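Local coordinates for rhogap protein (Gallus gallus, PDB 1F7C) that stimulates GTP hydrolysis by the Rho-family GTPases RhoA and Cdc42 through the RhoGAP (BH) domain held in this chain, at residues A[54-59]-A[168-173]; A[66-71]-A[97-102]; A[110-115]-A[150-155]. One frame throughout, in Å; residues are numbered along the deposited sequence.

Contact 1 of 3, residues A[54-59]-A[168-173]; sequences NEQGLY and QNLMTV
Asn169, at the end of the short helix 166-169, meets the loop 54-59 with its backbone carbonyl, its CB and its amide. The N-H of Gly57 bonds to the carbonyl O of Asn169, N to O 2.9 Å and fairly straight at 159°, with the donor somewhat off the carbonyl plane. A weaker CA-H...O contact from Gln56 CA reaches the same oxygen, 3.5 Å away. The Asn169 side chain swings between its own N and carbonyl carbon (chi1 63°). This lets OD1 accept from Met171 N at 2.8 Å, an Asx turn that shapes the chain leaving the helix. ND2 meanwhile bonds to the backbone oxygens of Val162 and Ile53, which fixes the rotation of the amide and satisfies its buried N-H groups. Gln168 covers as much surface farther out: its chain bends at chi2 and brings NE2 to 3.4 Å from Asn54 CB, the two amide planes turned 44° apart. Asn54 OD1 takes its hydrogen bond from Asn165 instead. Beyond Asn169, Met171 turns back on itself at chi2 and chi3, laying CG and CE each 3.4 Å from the carbonyl O of Leu58 and SD 3.8 Å from Gly57 CA. Its CG also packs on Leu58 CB. The Met171 side chain lies about 4 Å from that of Arg60, the predicted arginine finger of RhoGAP domains, so this contact lies beside the predicted finger, at the loop residues that lead into it. Leu58 rests on Val48 of helix 35-51, Ile94 of helix 94-106 and Val162 of helix 146-164; Met171 shares Val162.

Contact 2 of 3, residues A[66-71]-A[97-102]; sequences SRVQKL and ITSALK
The helical segments 66-71 and 97-102 cross at -66° with their axes 8.8 Å apart at closest approach, and Val68 and Ala100 are the nearest pair, CA to CA 5.4 Å. The small side chains of Ser99 and Ala100 are consistent with so close an approach, and Val68 is set against the backbone between them. Its two methyls divide the work. CG1, anti to the Val68 N (chi1 175°), reaches 3.8 Å from Ala100 CA, whereas CG2 comes to 3.6 Å from Ser99 CB. One turn on, Leu71 sends CD2 towards both Ala100 CB at 4.1 Å and Ile97 CG1 at 4.0 Å, its side chain slanting across that of Ile97. The contact is wholly apolar between the helices; Ser99 OG bonds to Lys95 O within its own helix and to Gly63 N, and the second bond ties the helix to the loop before helix 65-76. At the flanks, Arg67 forms a salt bridge with Glu93, and Leu71 also touches Trp92. On its other sides helix 94-106 packs through Ile97, Thr98 and Leu101 on helix 35-51, and through Leu101 and Lys102 on helix 173-184.

Contact 3 of 3, residues A[110-115]-A[150-155]; sequences GPLMMY and QMLHLL
Leu112 drives its two methyls against helix 146-164, CD2 at 3.9 Å from Leu152 CD1 and CD1 at 4.2 Å from Met151 CB. The same CD2 lies 4.3 Å from Leu155 CD1, so a single leucine tip is received by three helix residues, one of them a turn further along. Across this apolar surface Leu112 slants relative to both Met151 and Leu152. Leu152 answers from its own side with CD1, which also meets Met113 SD at 4.1 Å. Met113 crosses Leu152 at about a right angle, its chain bent at chi2 and chi3 so that the sulfur faces both leucine methyls. Met151 turns differently: its CB faces Leu112, but the rest of the chain leads off towards Phe38 and Ile41 of helix 35-51.

Behind these residues stands a type I beta turn from Pro111 to Met114, closed by the bond from Met114 N to Pro111 O, 2.8 Å long. Leu112 and Met113 occupy its two central positions and are thereby presented together to the helix. The turn is tied down by Asn148 ND2, which binds Leu112 O from the beginning of the same helix, and by backbone bonding between Met113 and Leu184. Pro111 CD sits 3.3 Å over the centre of the Tyr115 ring, packing the start of the turn on the residue that follows it. The contact thus joins the connection between helices 94-106 and 115-125 to helix 146-164; Met113 also packs on Phe121 of helix 115-125, and Leu152 on Phe216 of helix 212-217.

All three contacts belong to one all-helical RhoGAP domain, their centres 18 to 22 Å apart. Of the three, contact 1 joins the segments farthest apart in sequence, and contacts 2 and 3 follow one another within the span between its two segments. Contacts 1 and 2 touch through Tyr59, whose O lies 2.9 Å from Lys102 NZ, a probable hydrogen bond, and whose ring packs on Thr98. Contacts 2 and 3 meet where Leu101 CD2 comes 4.2 Å from Leu155 CD2. Contacts 1 and 3 do not touch, but helices 146-164 and 166-169 are consecutive. Packing thus runs from the loop leading into the predicted arginine finger, through helix 94-106, to the core helix 146-164.

Contact 1 of 3, residues A[54-59]-A[168-173]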
ATOM      1  N   ASN A  54     -11.367 -10.648  -8.338  1.00 27.61           N
ATOM      2  CA  ASN A  54     -11.015 -11.364  -9.566  1.00 29.48           C
ATOM      3  C   ASN A  54     -10.647 -10.481 -10.767  1.00 31.42           C
ATOM      4  O   ASN A  54     -10.162 -10.995 -11.779  1.00 31.32           O
ATOM      5  CB  ASN A  54     -12.159 -12.323  -9.957  1.00 29.00           C
ATOM      6  CG  ASN A  54     -12.415 -13.397  -8.900  1.00 28.81           C
ATOM      7  OD1 ASN A  54     -11.531 -14.191  -8.588  1.00 27.92           O
ATOM      8  ND2 ASN A  54     -13.631 -13.420  -8.348  1.00 27.17           N
ATOM      9  N   GLU A  55     -10.880  -9.171 -10.659  1.00 32.70           N
ATOM     10  CA  GLU A  55     -10.572  -8.219 -11.734  1.00 34.81           C
ATOM     11  C   GLU A  55      -9.101  -8.256 -12.113  1.00 34.37           C
ATOM     12  O   GLU A  55      -8.239  -8.209 -11.243  1.00 35.43           O
ATOM     13  CB  GLU A  55     -10.929  -6.798 -11.296  1.00 41.36           C
ATOM     14  CG  GLU A  55     -12.416  -6.496 -11.290  1.00 48.81           C
ATOM     15  CD  GLU A  55     -12.941  -6.127 -12.668  1.00 54.40           C
ATOM     16  OE1 GLU A  55     -14.174  -5.966 -12.798  1.00 59.45           O
ATOM     17  OE2 GLU A  55     -12.127  -5.992 -13.613  1.00 55.83           O
ATOM     18  N   GLN A  56      -8.813  -8.328 -13.408  1.00 34.94           N
ATOM     19  CA  GLN A  56      -7.433  -8.381 -13.871  1.00 36.68           C
ATOM     20  C   GLN A  56      -6.730  -7.038 -13.757  1.00 36.12           C
ATOM     21  O   GLN A  56      -7.328  -6.000 -14.018  1.00 37.82           O
ATOM     22  CB  GLN A  56      -7.374  -8.862 -15.319  1.00 40.87           C
ATOM     23  CG  GLN A  56      -7.943 -10.261 -15.534  1.00 48.06           C
ATOM     24  CD  GLN A  56      -7.645 -10.810 -16.923  1.00 51.81           C
ATOM     25  OE1 GLN A  56      -7.792 -10.107 -17.930  1.00 51.94           O
ATOM     26  NE2 GLN A  56      -7.231 -12.076 -16.982  1.00 51.02           N
ATOM     27  N   GLY A  57      -5.460  -7.071 -13.359  1.00 35.22           N
ATOM     28  CA  GLY A  57      -4.677  -5.854 -13.224  1.00 33.51           C
ATOM     29  C   GLY A  57      -5.061  -4.915 -12.089  1.00 33.56           C
ATOM     30  O   GLY A  57      -4.914  -3.697 -12.217  1.00 30.17           O
ATOM     31  N   LEU A  58      -5.552  -5.470 -10.982  1.00 34.26           N
ATOM     32  CA  LEU A  58      -5.934  -4.664  -9.822  1.00 33.86           C
ATOM     33  C   LEU A  58      -4.795  -3.741  -9.410  1.00 34.39           C
ATOM     34  O   LEU A  58      -3.681  -4.201  -9.131  1.00 31.33           O
ATOM     35  CB  LEU A  58      -6.284  -5.557  -8.625  1.00 34.28           C
ATOM     36  CG  LEU A  58      -7.665  -6.192  -8.486  1.00 34.01           C
ATOM     37  CD1 LEU A  58      -7.670  -7.074  -7.243  1.00 32.65           C
ATOM     38  CD2 LEU A  58      -8.744  -5.109  -8.378  1.00 31.34           C
ATOM     39  N   TYR A  59      -5.088  -2.441  -9.372  1.00 34.45           N
ATOM     40  CA  TYR A  59      -4.122  -1.416  -8.984  1.00 36.07           C
ATOM     41  C   TYR A  59      -3.076  -1.079 -10.058  1.00 38.26           C
ATOM     42  O   TYR A  59      -2.278  -0.164  -9.889  1.00 39.79           O
ATOM     43  CB  TYR A  59      -3.432  -1.810  -7.661  1.00 31.52           C
ATOM     44  CG  TYR A  59      -4.385  -1.878  -6.486  1.00 26.57           C
ATOM     45  CD1 TYR A  59      -4.795  -3.111  -5.952  1.00 26.78           C
ATOM     46  CD2 TYR A  59      -4.898  -0.713  -5.918  1.00 26.01           C
ATOM     47  CE1 TYR A  59      -5.698  -3.171  -4.877  1.00 24.20           C
ATOM     48  CE2 TYR A  59      -5.804  -0.756  -4.847  1.00 26.38           C
ATOM     49  CZ  TYR A  59      -6.198  -1.984  -4.329  1.00 26.59           C
ATOM     50  OH  TYR A  59      -7.078  -2.011  -3.270  1.00 28.84           O
ATOM     51  N   GLN A 168      -5.850 -15.529 -11.267  1.00 34.72           N
ATOM     52  CA  GLN A 168      -6.997 -14.877 -11.866  1.00 34.14           C
ATOM     53  C   GLN A 168      -6.793 -13.386 -12.158  1.00 35.05           C
ATOM     54  O   GLN A 168      -7.027 -12.932 -13.287  1.00 35.58           O
ATOM     55  CB  GLN A 168      -8.204 -15.042 -10.945  1.00 34.28           C
ATOM     56  CG  GLN A 168      -9.441 -15.623 -11.584  1.00 40.08           C
ATOM     57  CD  GLN A 168      -9.875 -14.873 -12.819  1.00 40.50           C
ATOM     58  OE1 GLN A 168      -9.449 -15.185 -13.931  1.00 42.25           O
ATOM     59  NE2 GLN A 168     -10.721 -13.873 -12.633  1.00 43.14           N
ATOM     60  N   ASN A 169      -6.369 -12.617 -11.152  1.00 32.88           N
ATOM     61  CA  ASN A 169      -6.193 -11.183 -11.359  1.00 31.91           C
ATOM     62  C   ASN A 169      -4.827 -10.745 -11.886  1.00 30.40           C
ATOM     63  O   ASN A 169      -4.614  -9.567 -12.148  1.00 31.26           O
ATOM     64  CB  ASN A 169      -6.539 -10.387 -10.085  1.00 28.00           C
ATOM     65  CG  ASN A 169      -5.626 -10.713  -8.900  1.00 26.09           C
ATOM     66  OD1 ASN A 169      -4.432 -10.975  -9.063  1.00 21.35           O
ATOM     67  ND2 ASN A 169      -6.188 -10.657  -7.693  1.00 20.27           N
ATOM     68  N   LEU A 170      -3.918 -11.700 -12.047  1.00 31.82           N
ATOM     69  CA  LEU A 170      -2.571 -11.452 -12.578  1.00 32.83           C
ATOM     70  C   LEU A 170      -1.689 -10.593 -11.691  1.00 32.96           C
ATOM     71  O   LEU A 170      -0.601 -10.228 -12.097  1.00 34.71           O
ATOM     72  CB  LEU A 170      -2.656 -10.783 -13.953  1.00 31.01           C
ATOM     73  CG  LEU A 170      -3.751 -11.272 -14.911  1.00 34.81           C
ATOM     74  CD1 LEU A 170      -3.706 -10.460 -16.210  1.00 33.23           C
ATOM     75  CD2 LEU A 170      -3.559 -12.765 -15.187  1.00 33.59           C
ATOM     76  N   MET A 171      -2.142 -10.259 -10.488  1.00 33.44           N
ATOM     77  CA  MET A 171      -1.330  -9.416  -9.618  1.00 31.44           C
ATOM     78  C   MET A 171      -0.555 -10.176  -8.556  1.00 30.40           C
ATOM     79  O   MET A 171      -1.030 -10.387  -7.445  1.00 30.54           O
ATOM     80  CB  MET A 171      -2.193  -8.335  -8.966  1.00 30.67           C
ATOM     81  CG  MET A 171      -2.808  -7.352  -9.963  1.00 30.21           C
ATOM     82  SD  MET A 171      -1.603  -6.592 -11.115  1.00 33.93           S
ATOM     83  CE  MET A 171      -0.657  -5.504  -9.979  1.00 28.28           C
ATOM     84  N   THR A 172       0.653 -10.585  -8.921  1.00 29.07           N
ATOM     85  CA  THR A 172       1.525 -11.304  -8.022  1.00 30.04           C
ATOM     86  C   THR A 172       2.133 -10.307  -7.049  1.00 29.80           C
ATOM     87  O   THR A 172       1.956  -9.095  -7.192  1.00 28.43           O
ATOM     88  CB  THR A 172       2.680 -11.973  -8.782  1.00 30.76           C
ATOM     89  OG1 THR A 172       3.495 -10.965  -9.388  1.00 32.78           O
ATOM     90  CG2 THR A 172       2.141 -12.900  -9.865  1.00 33.20           C
ATOM     91  N   VAL A 173       2.861 -10.829  -6.068  1.00 29.01           N
ATOM     92  CA  VAL A 173       3.520  -9.992  -5.075  1.00 30.96           C
ATOM     93  C   VAL A 173       4.437  -8.998  -5.797  1.00 31.40           C
ATOM     94  O   VAL A 173       4.372  -7.791  -5.572  1.00 31.21           O
ATOM     95  CB  VAL A 173       4.354 -10.870  -4.105  1.00 32.99           C
ATOM     96  CG1 VAL A 173       5.214  -9.996  -3.205  1.00 32.67           C
ATOM     97  CG2 VAL A 173       3.418 -11.739  -3.271  1.00 28.86           C
TER

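Contact 2 of 3, residues A[66-71]-A[97-102]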
ATOM      1  N   SER A  66     -11.354  11.645 -14.101  1.00 69.76           N
ATOM      2  CA  SER A  66     -12.574  12.401 -13.851  1.00 70.71           C
ATOM      3  C   SER A  66     -13.443  11.742 -12.788  1.00 70.32           C
ATOM      4  O   SER A  66     -13.878  12.392 -11.834  1.00 70.84           O
ATOM      5  CB  SER A  66     -13.370  12.553 -15.152  1.00 71.32           C
ATOM      6  OG  SER A  66     -12.593  13.202 -16.147  1.00 71.87           O
ATOM      7  N   ARG A  67     -13.693  10.448 -12.954  1.00 70.09           N
ATOM      8  CA  ARG A  67     -14.524   9.716 -12.011  1.00 69.46           C
ATOM      9  C   ARG A  67     -13.814   9.523 -10.682  1.00 68.16           C
ATOM     10  O   ARG A  67     -14.447   9.529  -9.627  1.00 67.67           O
ATOM     11  CB  ARG A  67     -14.918   8.357 -12.587  1.00 70.60           C
ATOM     12  CG  ARG A  67     -15.549   8.430 -13.963  1.00 73.60           C
ATOM     13  CD  ARG A  67     -16.503   7.277 -14.180  1.00 76.48           C
ATOM     14  NE  ARG A  67     -17.650   7.370 -13.281  1.00 79.95           N
ATOM     15  CZ  ARG A  67     -18.633   6.478 -13.222  1.00 82.37           C
ATOM     16  NH1 ARG A  67     -18.618   5.409 -14.013  1.00 84.45           N
ATOM     17  NH2 ARG A  67     -19.638   6.661 -12.376  1.00 83.92           N
ATOM     18  N   VAL A  68     -12.497   9.355 -10.733  1.00 67.10           N
ATOM     19  CA  VAL A  68     -11.719   9.164  -9.517  1.00 66.85           C
ATOM     20  C   VAL A  68     -11.895  10.357  -8.583  1.00 66.88           C
ATOM     21  O   VAL A  68     -12.390  10.210  -7.460  1.00 64.68           O
ATOM     22  CB  VAL A  68     -10.218   8.990  -9.833  1.00 67.13           C
ATOM     23  CG1 VAL A  68      -9.416   8.922  -8.543  1.00 67.28           C
ATOM     24  CG2 VAL A  68     -10.005   7.726 -10.646  1.00 65.64           C
ATOM     25  N   GLN A  69     -11.497  11.536  -9.061  1.00 67.01           N
ATOM     26  CA  GLN A  69     -11.601  12.770  -8.283  1.00 66.59           C
ATOM     27  C   GLN A  69     -12.998  12.959  -7.706  1.00 65.02           C
ATOM     28  O   GLN A  69     -13.157  13.450  -6.586  1.00 64.86           O
ATOM     29  CB  GLN A  69     -11.254  13.982  -9.154  1.00 68.04           C
ATOM     30  CG  GLN A  69      -9.828  14.011  -9.676  1.00 68.79           C
ATOM     31  CD  GLN A  69      -8.807  13.918  -8.563  1.00 70.28           C
ATOM     32  OE1 GLN A  69      -9.001  14.471  -7.480  1.00 71.12           O
ATOM     33  NE2 GLN A  69      -7.704  13.226  -8.828  1.00 70.98           N
ATOM     34  N   LYS A  70     -14.007  12.568  -8.476  1.00 63.60           N
ATOM     35  CA  LYS A  70     -15.389  12.710  -8.039  1.00 63.80           C
ATOM     36  C   LYS A  70     -15.721  11.787  -6.874  1.00 63.05           C
ATOM     37  O   LYS A  70     -16.477  12.161  -5.978  1.00 63.80           O
ATOM     38  CB  LYS A  70     -16.346  12.448  -9.205  1.00 65.01           C
ATOM     39  CG  LYS A  70     -17.799  12.723  -8.857  1.00 67.62           C
ATOM     40  CD  LYS A  70     -18.716  12.553 -10.054  1.00 70.36           C
ATOM     41  CE  LYS A  70     -20.170  12.790  -9.663  1.00 73.33           C
ATOM     42  NZ  LYS A  70     -21.091  12.605 -10.819  1.00 76.17           N
ATOM     43  N   LEU A  71     -15.167  10.577  -6.888  1.00 62.57           N
ATOM     44  CA  LEU A  71     -15.412   9.633  -5.803  1.00 60.89           C
ATOM     45  C   LEU A  71     -14.681  10.143  -4.569  1.00 60.37           C
ATOM     46  O   LEU A  71     -15.212  10.105  -3.455  1.00 58.87           O
ATOM     47  CB  LEU A  71     -14.908   8.232  -6.177  1.00 60.77           C
ATOM     48  CG  LEU A  71     -14.884   7.169  -5.067  1.00 59.00           C
ATOM     49  CD1 LEU A  71     -16.259   7.031  -4.437  1.00 59.20           C
ATOM     50  CD2 LEU A  71     -14.427   5.841  -5.640  1.00 59.06           C
ATOM     51  N   ILE A  97     -12.224   2.779  -8.034  1.00 39.38           N
ATOM     52  CA  ILE A  97     -12.028   2.607  -6.605  1.00 37.06           C
ATOM     53  C   ILE A  97     -10.571   2.327  -6.219  1.00 37.89           C
ATOM     54  O   ILE A  97     -10.123   2.759  -5.153  1.00 36.75           O
ATOM     55  CB  ILE A  97     -12.935   1.479  -6.080  1.00 38.05           C
ATOM     56  CG1 ILE A  97     -14.401   1.893  -6.270  1.00 35.29           C
ATOM     57  CG2 ILE A  97     -12.608   1.168  -4.604  1.00 37.05           C
ATOM     58  CD1 ILE A  97     -15.413   0.804  -5.983  1.00 36.09           C
ATOM     59  N   THR A  98      -9.831   1.617  -7.070  1.00 36.60           N
ATOM     60  CA  THR A  98      -8.431   1.325  -6.759  1.00 37.31           C
ATOM     61  C   THR A  98      -7.577   2.548  -7.057  1.00 38.39           C
ATOM     62  O   THR A  98      -6.551   2.774  -6.413  1.00 37.66           O
ATOM     63  CB  THR A  98      -7.865   0.124  -7.565  1.00 35.66           C
ATOM     64  OG1 THR A  98      -7.914   0.410  -8.965  1.00 34.18           O
ATOM     65  CG2 THR A  98      -8.664  -1.137  -7.274  1.00 36.70           C
ATOM     66  N   SER A  99      -7.995   3.332  -8.046  1.00 39.22           N
ATOM     67  CA  SER A  99      -7.262   4.540  -8.391  1.00 38.55           C
ATOM     68  C   SER A  99      -7.467   5.587  -7.301  1.00 37.13           C
ATOM     69  O   SER A  99      -6.553   6.345  -6.983  1.00 37.14           O
ATOM     70  CB  SER A  99      -7.712   5.074  -9.751  1.00 38.20           C
ATOM     71  OG  SER A  99      -7.077   4.353 -10.798  1.00 40.01           O
ATOM     72  N   ALA A 100      -8.660   5.603  -6.713  1.00 35.57           N
ATOM     73  CA  ALA A 100      -8.956   6.545  -5.650  1.00 35.93           C
ATOM     74  C   ALA A 100      -8.010   6.277  -4.493  1.00 38.46           C
ATOM     75  O   ALA A 100      -7.443   7.204  -3.909  1.00 40.20           O
ATOM     76  CB  ALA A 100     -10.394   6.389  -5.192  1.00 33.57           C
ATOM     77  N   LEU A 101      -7.841   4.997  -4.168  1.00 38.11           N
ATOM     78  CA  LEU A 101      -6.970   4.596  -3.082  1.00 36.20           C
ATOM     79  C   LEU A 101      -5.520   5.024  -3.321  1.00 37.53           C
ATOM     80  O   LEU A 101      -4.863   5.529  -2.410  1.00 38.13           O
ATOM     81  CB  LEU A 101      -7.057   3.078  -2.878  1.00 35.09           C
ATOM     82  CG  LEU A 101      -6.214   2.466  -1.757  1.00 34.04           C
ATOM     83  CD1 LEU A 101      -6.901   1.226  -1.219  1.00 36.14           C
ATOM     84  CD2 LEU A 101      -4.822   2.132  -2.266  1.00 32.31           C
ATOM     85  N   LYS A 102      -5.022   4.834  -4.539  1.00 37.63           N
ATOM     86  CA  LYS A 102      -3.643   5.208  -4.838  1.00 40.95           C
ATOM     87  C   LYS A 102      -3.398   6.723  -4.840  1.00 42.28           C
ATOM     88  O   LYS A 102      -2.382   7.191  -4.325  1.00 43.85           O
ATOM     89  CB  LYS A 102      -3.198   4.613  -6.181  1.00 40.05           C
ATOM     90  CG  LYS A 102      -3.255   3.094  -6.245  1.00 42.28           C
ATOM     91  CD  LYS A 102      -2.434   2.543  -7.397  1.00 41.83           C
ATOM     92  CE  LYS A 102      -2.877   3.104  -8.733  1.00 43.75           C
ATOM     93  NZ  LYS A 102      -1.942   2.725  -9.836  1.00 41.47           N
TER

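Contact 3 of 3, residues A[110-115]-A[150-155]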
ATOM      1  N   GLY A 110       3.351  13.603   3.334  1.00 42.97           N
ATOM      2  CA  GLY A 110       4.592  12.873   3.195  1.00 41.22           C
ATOM      3  C   GLY A 110       4.295  11.427   2.875  1.00 38.77           C
ATOM      4  O   GLY A 110       3.146  11.005   2.966  1.00 37.42           O
ATOM      5  N   PRO A 111       5.301  10.642   2.476  1.00 37.68           N
ATOM      6  CA  PRO A 111       5.021   9.240   2.172  1.00 37.32           C
ATOM      7  C   PRO A 111       4.655   8.489   3.450  1.00 36.27           C
ATOM      8  O   PRO A 111       5.200   8.771   4.515  1.00 34.64           O
ATOM      9  CB  PRO A 111       6.333   8.752   1.561  1.00 37.48           C
ATOM     10  CG  PRO A 111       7.369   9.613   2.260  1.00 38.53           C
ATOM     11  CD  PRO A 111       6.716  10.971   2.226  1.00 36.05           C
ATOM     12  N   LEU A 112       3.732   7.535   3.337  1.00 37.09           N
ATOM     13  CA  LEU A 112       3.294   6.747   4.485  1.00 35.86           C
ATOM     14  C   LEU A 112       4.470   6.106   5.233  1.00 36.19           C
ATOM     15  O   LEU A 112       4.475   6.053   6.459  1.00 36.64           O
ATOM     16  CB  LEU A 112       2.317   5.663   4.026  1.00 34.22           C
ATOM     17  CG  LEU A 112       1.593   4.878   5.127  1.00 35.98           C
ATOM     18  CD1 LEU A 112       0.651   5.811   5.882  1.00 34.31           C
ATOM     19  CD2 LEU A 112       0.799   3.730   4.512  1.00 37.04           C
ATOM     20  N   MET A 113       5.467   5.624   4.493  1.00 36.82           N
ATOM     21  CA  MET A 113       6.645   4.991   5.087  1.00 39.01           C
ATOM     22  C   MET A 113       7.533   6.012   5.801  1.00 38.65           C
ATOM     23  O   MET A 113       8.434   5.637   6.545  1.00 39.13           O
ATOM     24  CB  MET A 113       7.479   4.300   4.007  1.00 43.27           C
ATOM     25  CG  MET A 113       6.757   3.223   3.211  1.00 49.56           C
ATOM     26  SD  MET A 113       6.738   1.618   4.010  1.00 51.78           S
ATOM     27  CE  MET A 113       8.454   1.328   4.208  1.00 50.55           C
ATOM     28  N   MET A 114       7.287   7.296   5.540  1.00 40.34           N
ATOM     29  CA  MET A 114       8.033   8.416   6.137  1.00 41.65           C
ATOM     30  C   MET A 114       9.447   8.713   5.613  1.00 39.66           C
ATOM     31  O   MET A 114      10.334   7.858   5.633  1.00 37.22           O
ATOM     32  CB  MET A 114       8.102   8.270   7.665  1.00 42.33           C
ATOM     33  CG  MET A 114       6.749   8.342   8.347  1.00 46.57           C
ATOM     34  SD  MET A 114       6.842   8.563  10.131  1.00 45.84           S
ATOM     35  CE  MET A 114       5.984  10.124  10.301  1.00 46.84           C
ATOM     36  N   TYR A 115       9.646   9.950   5.166  1.00 40.51           N
ATOM     37  CA  TYR A 115      10.943  10.395   4.660  1.00 42.81           C
ATOM     38  C   TYR A 115      12.035  10.069   5.677  1.00 41.75           C
ATOM     39  O   TYR A 115      13.124   9.619   5.320  1.00 40.59           O
ATOM     40  CB  TYR A 115      10.908  11.906   4.404  1.00 44.69           C
ATOM     41  CG  TYR A 115      10.239  12.296   3.108  1.00 43.81           C
ATOM     42  CD1 TYR A 115       9.302  13.325   3.069  1.00 45.08           C
ATOM     43  CD2 TYR A 115      10.570  11.656   1.912  1.00 46.40           C
ATOM     44  CE1 TYR A 115       8.708  13.712   1.866  1.00 46.81           C
ATOM     45  CE2 TYR A 115       9.983  12.033   0.703  1.00 47.69           C
ATOM     46  CZ  TYR A 115       9.054  13.063   0.688  1.00 48.86           C
ATOM     47  OH  TYR A 115       8.482  13.450  -0.510  1.00 54.25           O
ATOM     48  N   GLN A 150      -0.600   1.467  11.433  1.00 30.04           N
ATOM     49  CA  GLN A 150      -1.957   0.978  11.278  1.00 29.70           C
ATOM     50  C   GLN A 150      -2.445   0.961   9.843  1.00 29.81           C
ATOM     51  O   GLN A 150      -2.984  -0.043   9.391  1.00 28.04           O
ATOM     52  CB  GLN A 150      -2.920   1.803  12.120  1.00 34.74           C
ATOM     53  CG  GLN A 150      -3.313   1.155  13.429  1.00 42.71           C
ATOM     54  CD  GLN A 150      -4.366   1.963  14.172  1.00 50.10           C
ATOM     55  OE1 GLN A 150      -5.353   2.419  13.575  1.00 54.31           O
ATOM     56  NE2 GLN A 150      -4.171   2.137  15.479  1.00 49.17           N
ATOM     57  N   MET A 151      -2.280   2.071   9.131  1.00 27.47           N
ATOM     58  CA  MET A 151      -2.725   2.121   7.753  1.00 27.61           C
ATOM     59  C   MET A 151      -1.913   1.152   6.908  1.00 27.44           C
ATOM     60  O   MET A 151      -2.448   0.475   6.037  1.00 24.74           O
ATOM     61  CB  MET A 151      -2.586   3.523   7.184  1.00 28.45           C
ATOM     62  CG  MET A 151      -3.265   3.651   5.855  1.00 34.56           C
ATOM     63  SD  MET A 151      -3.537   5.351   5.412  1.00 45.49           S
ATOM     64  CE  MET A 151      -4.828   5.770   6.567  1.00 41.58           C
ATOM     65  N   LEU A 152      -0.617   1.095   7.181  1.00 24.87           N
ATOM     66  CA  LEU A 152       0.277   0.210   6.471  1.00 26.76           C
ATOM     67  C   LEU A 152      -0.164  -1.251   6.702  1.00 27.55           C
ATOM     68  O   LEU A 152      -0.044  -2.107   5.823  1.00 25.98           O
ATOM     69  CB  LEU A 152       1.700   0.428   6.991  1.00 27.34           C
ATOM     70  CG  LEU A 152       2.848  -0.170   6.191  1.00 31.74           C
ATOM     71  CD1 LEU A 152       2.888   0.449   4.784  1.00 30.47           C
ATOM     72  CD2 LEU A 152       4.147   0.086   6.937  1.00 34.23           C
ATOM     73  N   HIS A 153      -0.679  -1.522   7.896  1.00 28.25           N
ATOM     74  CA  HIS A 153      -1.135  -2.860   8.251  1.00 28.62           C
ATOM     75  C   HIS A 153      -2.357  -3.271   7.421  1.00 28.35           C
ATOM     76  O   HIS A 153      -2.398  -4.373   6.875  1.00 29.28           O
ATOM     77  CB  HIS A 153      -1.474  -2.924   9.743  1.00 27.63           C
ATOM     78  CG  HIS A 153      -1.771  -4.306  10.232  1.00 30.85           C
ATOM     79  ND1 HIS A 153      -2.204  -4.566  11.514  1.00 31.10           N
ATOM     80  CD2 HIS A 153      -1.675  -5.509   9.615  1.00 32.04           C
ATOM     81  CE1 HIS A 153      -2.360  -5.869  11.666  1.00 28.89           C
ATOM     82  NE2 HIS A 153      -2.046  -6.464  10.529  1.00 29.96           N
ATOM     83  N   LEU A 154      -3.347  -2.385   7.341  1.00 26.81           N
ATOM     84  CA  LEU A 154      -4.556  -2.646   6.570  1.00 28.36           C
ATOM     85  C   LEU A 154      -4.209  -2.877   5.115  1.00 28.53           C
ATOM     86  O   LEU A 154      -4.754  -3.770   4.481  1.00 31.59           O
ATOM     87  CB  LEU A 154      -5.524  -1.465   6.640  1.00 27.88           C
ATOM     88  CG  LEU A 154      -6.178  -1.114   7.971  1.00 31.15           C
ATOM     89  CD1 LEU A 154      -6.957   0.197   7.824  1.00 33.35           C
ATOM     90  CD2 LEU A 154      -7.098  -2.231   8.396  1.00 30.63           C
ATOM     91  N   LEU A 155      -3.314  -2.053   4.582  1.00 27.32           N
ATOM     92  CA  LEU A 155      -2.906  -2.169   3.196  1.00 27.32           C
ATOM     93  C   LEU A 155      -2.185  -3.461   2.851  1.00 25.35           C
ATOM     94  O   LEU A 155      -2.513  -4.086   1.853  1.00 22.35           O
ATOM     95  CB  LEU A 155      -2.023  -0.989   2.801  1.00 30.82           C
ATOM     96  CG  LEU A 155      -2.751   0.190   2.161  1.00 37.23           C
ATOM     97  CD1 LEU A 155      -1.779   1.364   2.000  1.00 37.20           C
ATOM     98  CD2 LEU A 155      -3.328  -0.241   0.817  1.00 34.27           C
TER